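Local structure of ABC transporter (Caldanaerobius, 4G68) at residues C[155-160]-C[272-277]; C[296-301]-C[378-383]. The protein probably binds xylan-derived oligosaccharides outside the cell as the solute-binding component of an ABC transporter for sugar uptake. One frame throughout, in Å; residues are numbered along the deposited sequence.

Contact 1 (C[155-160]-C[272-277])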
loop_
_atom_site.group_PDB
_atom_site.type_symbol
_atom_site.label_atom_id
_atom_site.label_comp_id
_atom_site.label_asym_id
_atom_site.label_seq_id
_atom_site.Cartn_x
_atom_site.Cartn_y
_atom_site.Cartn_z
ATOM N N SER C 155 2.199 0.224 6.977
ATOM C CA SER C 155 1.642 1.582 7.295
ATOM C C SER C 155 2.674 2.468 7.974
ATOM O O SER C 155 3.320 2.019 8.951
ATOM C CB SER C 155 0.386 1.480 8.176
ATOM O OG SER C 155 0.547 0.510 9.246
ATOM N N VAL C 156 2.736 3.749 7.583
ATOM C CA VAL C 156 3.746 4.632 8.167
ATOM C C VAL C 156 3.128 5.984 8.483
ATOM O O VAL C 156 2.422 6.516 7.636
ATOM C CB VAL C 156 4.882 4.909 7.161
ATOM C CG1 VAL C 156 5.934 5.877 7.733
ATOM C CG2 VAL C 156 5.547 3.596 6.747
ATOM N N LEU C 157 3.452 6.543 9.683
ATOM C CA LEU C 157 3.233 7.960 9.960
ATOM C C LEU C 157 4.537 8.686 9.616
ATOM O O LEU C 157 5.596 8.447 10.226
ATOM C CB LEU C 157 2.757 8.202 11.424
ATOM C CG LEU C 157 2.548 9.656 11.937
ATOM C CD1 LEU C 157 1.554 10.465 11.107
ATOM C CD2 LEU C 157 2.154 9.633 13.406
ATOM N N TYR C 158 4.443 9.629 8.669
ATOM C CA TYR C 158 5.567 10.485 8.298
ATOM C C TYR C 158 5.458 11.785 9.061
ATOM O O TYR C 158 4.407 12.406 9.059
ATOM C CB TYR C 158 5.534 10.784 6.793
ATOM C CG TYR C 158 5.635 9.543 5.946
ATOM C CD1 TYR C 158 6.867 9.062 5.531
ATOM C CD2 TYR C 158 4.493 8.886 5.498
ATOM C CE1 TYR C 158 6.969 7.930 4.724
ATOM C CE2 TYR C 158 4.584 7.746 4.702
ATOM C CZ TYR C 158 5.807 7.286 4.317
ATOM O OH TYR C 158 5.862 6.167 3.511
ATOM N N ILE C 159 6.564 12.181 9.709
ATOM C CA ILE C 159 6.658 13.388 10.528
ATOM C C ILE C 159 7.651 14.337 9.845
ATOM O O ILE C 159 8.808 13.958 9.642
ATOM C CB ILE C 159 7.228 12.994 11.947
ATOM C CG1 ILE C 159 6.347 11.955 12.605
ATOM C CG2 ILE C 159 7.495 14.199 12.877
ATOM C CD1 ILE C 159 4.932 12.462 12.720
ATOM N N ASN C 160 7.215 15.542 9.479
ATOM C CA ASN C 160 8.160 16.580 9.062
ATOM C C ASN C 160 8.829 17.141 10.321
ATOM O O ASN C 160 8.220 17.992 10.992
ATOM C CB ASN C 160 7.433 17.711 8.309
ATOM C CG ASN C 160 8.396 18.777 7.784
ATOM O OD1 ASN C 160 9.341 19.146 8.477
ATOM N ND2 ASN C 160 8.191 19.246 6.570
ATOM N N ALA C 272 2.658 20.436 5.021
ATOM C CA ALA C 272 1.870 19.783 6.110
ATOM C C ALA C 272 2.793 19.155 7.128
ATOM O O ALA C 272 3.894 18.678 6.741
ATOM C CB ALA C 272 0.926 18.736 5.541
ATOM N N ALA C 273 2.365 19.178 8.411
ATOM C CA ALA C 273 3.114 18.498 9.544
ATOM C C ALA C 273 3.339 16.998 9.316
ATOM O O ALA C 273 4.488 16.527 9.508
ATOM C CB ALA C 273 2.365 18.671 10.868
ATOM N N MET C 274 2.234 16.280 8.955
ATOM C CA MET C 274 2.131 14.826 8.854
ATOM C C MET C 274 1.442 14.295 7.589
ATOM O O MET C 274 0.832 15.047 6.823
ATOM C CB MET C 274 1.462 14.166 10.122
ATOM C CG MET C 274 1.924 14.696 11.488
ATOM S SD MET C 274 0.985 14.165 12.950
ATOM C CE MET C 274 1.709 12.575 13.328
ATOM N N TYR C 275 1.728 13.009 7.299
ATOM C CA TYR C 275 1.078 12.214 6.222
ATOM C C TYR C 275 1.025 10.836 6.753
ATOM O O TYR C 275 2.009 10.361 7.367
ATOM C CB TYR C 275 1.982 12.117 5.093
ATOM C CG TYR C 275 1.503 11.442 3.879
ATOM C CD1 TYR C 275 0.982 12.187 2.812
ATOM C CD2 TYR C 275 1.690 10.045 3.700
ATOM C CE1 TYR C 275 0.567 11.562 1.647
ATOM C CE2 TYR C 275 1.270 9.432 2.528
ATOM C CZ TYR C 275 0.714 10.177 1.504
ATOM O OH TYR C 275 0.274 9.530 0.341
ATOM N N PHE C 276 -0.075 10.151 6.454
ATOM C CA PHE C 276 -0.125 8.778 6.825
ATOM C C PHE C 276 -0.481 7.860 5.660
ATOM O O PHE C 276 -1.418 8.080 4.935
ATOM C CB PHE C 276 -1.098 8.584 7.993
ATOM C CG PHE C 276 -1.278 7.164 8.359
ATOM C CD1 PHE C 276 -0.338 6.526 9.150
ATOM C CD2 PHE C 276 -2.368 6.436 7.873
ATOM C CE1 PHE C 276 -0.447 5.187 9.456
ATOM C CE2 PHE C 276 -2.468 5.084 8.159
ATOM C CZ PHE C 276 -1.535 4.479 8.953
ATOM N N GLY C 277 0.306 6.820 5.471
ATOM C CA GLY C 277 -0.097 5.990 4.385
ATOM C C GLY C 277 0.814 4.837 4.250
ATOM O O GLY C 277 1.345 4.321 5.256
HETATM O O HOH W 1 6.100 18.360 5.213
#
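Gly277 O accepts the shortest of the backbone bonds here, from Val156 N at 2.8 Å, and also meets the CA of Ser155 in a CA-H...O contact. Gly277 N returns a bond to Val156 O, so Val156 and Gly277 form a hydrogen-bonded antiparallel pair; Tyr158 and Tyr275 form the next, joined more tightly through Tyr158 N to Tyr275 O (2.9 Å) than through Tyr275 N to Tyr158 O (3.3 Å). The two tyrosine side chains run side by side on one face of the sheet, their planes turned 69° apart and their CD2 atoms 3.5 Å from each other. Tyr275 O lies in plane at the edge of the Tyr158 ring, while Val156 CG1 sits over one face of that ring. The opposite face of the sheet carries Leu157, Ile159, Met274 and Phe276. There Met274, bent at chi3 (83°), lies alongside Ile159, the two side chains pointing the same way. Beyond the strand pairing, a water bridges Asn160 ND2 and Ala272 O, while Asn160 OD1 caps Leu163 N at the start of helix 161-166. The whole is a buried antiparallel strand pair within the mixed sheet of a periplasmic-binding-protein fold.

Contact 2 (C[296-301]-C[378-383])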
loop_
_atom_site.group_PDB
_atom_site.type_symbol
_atom_site.label_atom_id
_atom_site.label_comp_id
_atom_site.label_asym_id
_atom_site.label_seq_id
_atom_site.Cartn_x
_atom_site.Cartn_y
_atom_site.Cartn_z
ATOM N N LYS C 296 14.510 15.768 6.114
ATOM C CA LYS C 296 13.649 16.374 7.136
ATOM C C LYS C 296 12.561 15.445 7.710
ATOM O O LYS C 296 11.808 15.853 8.622
ATOM C CB LYS C 296 12.988 17.626 6.535
ATOM C CG LYS C 296 14.014 18.557 5.959
ATOM C CD LYS C 296 13.408 19.908 5.693
ATOM C CE LYS C 296 14.450 20.841 5.094
ATOM N NZ LYS C 296 13.786 22.151 4.798
ATOM N N ILE C 297 12.481 14.228 7.159
ATOM C CA ILE C 297 11.337 13.282 7.376
ATOM C C ILE C 297 11.687 12.046 8.196
ATOM O O ILE C 297 12.690 11.328 7.903
ATOM C CB ILE C 297 10.717 12.765 6.028
ATOM C CG1 ILE C 297 10.128 13.917 5.149
ATOM C CG2 ILE C 297 9.783 11.523 6.260
ATOM C CD1 ILE C 297 9.455 15.092 5.866
ATOM N N GLU C 298 10.840 11.785 9.199
ATOM C CA GLU C 298 10.955 10.644 10.109
ATOM C C GLU C 298 9.712 9.755 9.942
ATOM O O GLU C 298 8.569 10.272 9.872
ATOM C CB GLU C 298 10.992 11.131 11.551
ATOM C CG GLU C 298 11.448 10.085 12.533
ATOM C CD GLU C 298 11.169 10.468 13.983
ATOM O OE1 GLU C 298 10.663 11.590 14.225
ATOM O OE2 GLU C 298 11.437 9.624 14.861
ATOM N N ALA C 299 9.945 8.442 9.859
ATOM C CA ALA C 299 8.911 7.424 9.846
ATOM C C ALA C 299 8.733 6.812 11.256
ATOM O O ALA C 299 9.691 6.315 11.875
ATOM C CB ALA C 299 9.273 6.304 8.845
ATOM N N VAL C 300 7.490 6.830 11.730
ATOM C CA VAL C 300 7.046 6.191 12.984
ATOM C C VAL C 300 5.785 5.287 12.810
ATOM O O VAL C 300 5.046 5.399 11.836
ATOM C CB VAL C 300 6.862 7.240 14.139
ATOM C CG1 VAL C 300 8.124 8.098 14.323
ATOM C CG2 VAL C 300 5.632 8.127 13.908
ATOM N N ARG C 301 5.594 4.370 13.742
ATOM C CA ARG C 301 4.368 3.598 13.848
ATOM C C ARG C 301 3.190 4.500 14.052
ATOM O O ARG C 301 3.345 5.627 14.554
ATOM C CB ARG C 301 4.435 2.698 15.069
ATOM C CG ARG C 301 5.316 1.495 14.823
ATOM C CD ARG C 301 5.267 0.564 16.005
ATOM N NE ARG C 301 6.266 -0.433 15.732
ATOM C CZ ARG C 301 7.392 -0.537 16.405
ATOM N NH1 ARG C 301 7.619 0.298 17.424
ATOM N NH2 ARG C 301 8.262 -1.480 16.072
ATOM N N MET C 378 11.744 0.006 7.895
ATOM C CA MET C 378 12.106 -1.322 8.400
ATOM C C MET C 378 12.213 -1.393 9.945
ATOM O O MET C 378 11.530 -2.210 10.594
ATOM C CB MET C 378 13.400 -1.783 7.755
ATOM C CG MET C 378 13.184 -2.432 6.408
ATOM S SD MET C 378 14.719 -3.126 5.713
ATOM C CE MET C 378 15.058 -4.425 6.758
ATOM N N ASN C 379 13.029 -0.506 10.514
ATOM C CA ASN C 379 13.304 -0.433 11.968
ATOM C C ASN C 379 12.190 0.050 12.918
ATOM O O ASN C 379 11.912 -0.580 13.947
ATOM C CB ASN C 379 14.527 0.464 12.164
ATOM C CG ASN C 379 15.783 -0.180 11.643
ATOM O OD1 ASN C 379 15.786 -1.376 11.284
ATOM N ND2 ASN C 379 16.859 0.587 11.616
ATOM N N ASN C 380 11.621 1.203 12.622
ATOM C CA ASN C 380 10.513 1.728 13.422
ATOM C C ASN C 380 9.178 1.044 13.199
ATOM O O ASN C 380 8.332 1.125 14.089
ATOM C CB ASN C 380 10.350 3.219 13.220
ATOM C CG ASN C 380 11.537 4.011 13.778
ATOM O OD1 ASN C 380 12.542 3.428 14.256
ATOM N ND2 ASN C 380 11.450 5.351 13.675
ATOM N N ILE C 381 8.961 0.385 12.045
ATOM C CA ILE C 381 7.643 -0.209 11.769
ATOM C C ILE C 381 7.647 -1.722 11.591
ATOM O O ILE C 381 6.915 -2.469 12.303
ATOM C CB ILE C 381 6.897 0.442 10.536
ATOM C CG1 ILE C 381 6.480 1.883 10.826
ATOM C CG2 ILE C 381 5.603 -0.316 10.245
ATOM C CD1 ILE C 381 7.488 2.919 10.409
ATOM N N VAL C 382 8.427 -2.187 10.626
ATOM C CA VAL C 382 8.295 -3.581 10.302
ATOM C C VAL C 382 8.945 -4.538 11.347
ATOM O O VAL C 382 8.313 -5.493 11.777
ATOM C CB VAL C 382 8.718 -3.877 8.850
ATOM C CG1 VAL C 382 8.410 -5.332 8.531
ATOM C CG2 VAL C 382 7.940 -2.993 7.870
ATOM N N ALA C 383 10.183 -4.238 11.746
ATOM C CA ALA C 383 10.967 -5.093 12.680
ATOM C C ALA C 383 10.224 -5.436 13.990
ATOM O O ALA C 383 9.640 -4.562 14.629
ATOM C CB ALA C 383 12.308 -4.419 12.983
HETATM O O HOH W 2 4.529 -1.608 13.831
#
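Asn380 CG and Arg301 CG both stand anti to their own carbonyl carbons (chi1 -67° and -77°), which carries the amide of Asn380 to the strand and the long arm of Arg301 to the last turn of the helix. Asn380 ND2 donates to Ala299 O at 2.7 Å, the one direct hydrogen bond between the segments, with the acceptor tilted somewhat from the amide plane. From CG to NE the Arg301 chain is extended, and its guanidinium lies across the backbone of the helix end. Asn380 O sits over the centre of one guanidinium face, 3.0 Å from Arg301 CZ; approached through the face, this carbonyl is poorly placed for any N-H, so the attraction is probably electrostatic. The edge of the group is used differently: a water in its plane accepts from Arg301 NE at 2.8 Å and donates to Ile381 O. Ala383 O also lies in plane at this edge, but at 3.7 Å from Arg301 NH2. An alanine at Arg301 would remove the planar cation, and would probably leave Asn380 O without its charged cover and the bridging water with one anchor fewer. Deeper in, Ile381 supplies the apolar part: its CD1 reaches Ala299 CB at 4.1 Å and its CG1 slides past the Arg301 stem. The helix finishes with a wider turn, in which Ala383 N bonds to Met378 O at 2.7 Å. Further back, Leu373 and Ile377 of the same helix also pack on Ala299. The short axes run at 36° to each other, 7.4 Å apart, an arrangement of a helix packed on a sheet strand, as in the alpha/beta architecture of solute-binding proteins.

Overall arrangement
Contacts 1 and 2 lie about 10 Å apart between centres and share one sheet, in which strand 144-160 runs between strands 274-278 and 297-300, antiparallel to both. Segment 155-160 is therefore paired on two edges: Ile159 N lies 2.8 Å from Glu298 O and Leu157 O lies 2.9 Å from Val300 N, both probable hydrogen bonds. Apolar packing joins the contacts too, with Val156 CG1 3.5 Å from Ala299 CB. Helix 372-382 of contact 2 reaches back to the central strand, where Ile381 CG2 approaches Ser155 O. Together they tie three strands and a later helix into one unit on the same side of the chain's centre.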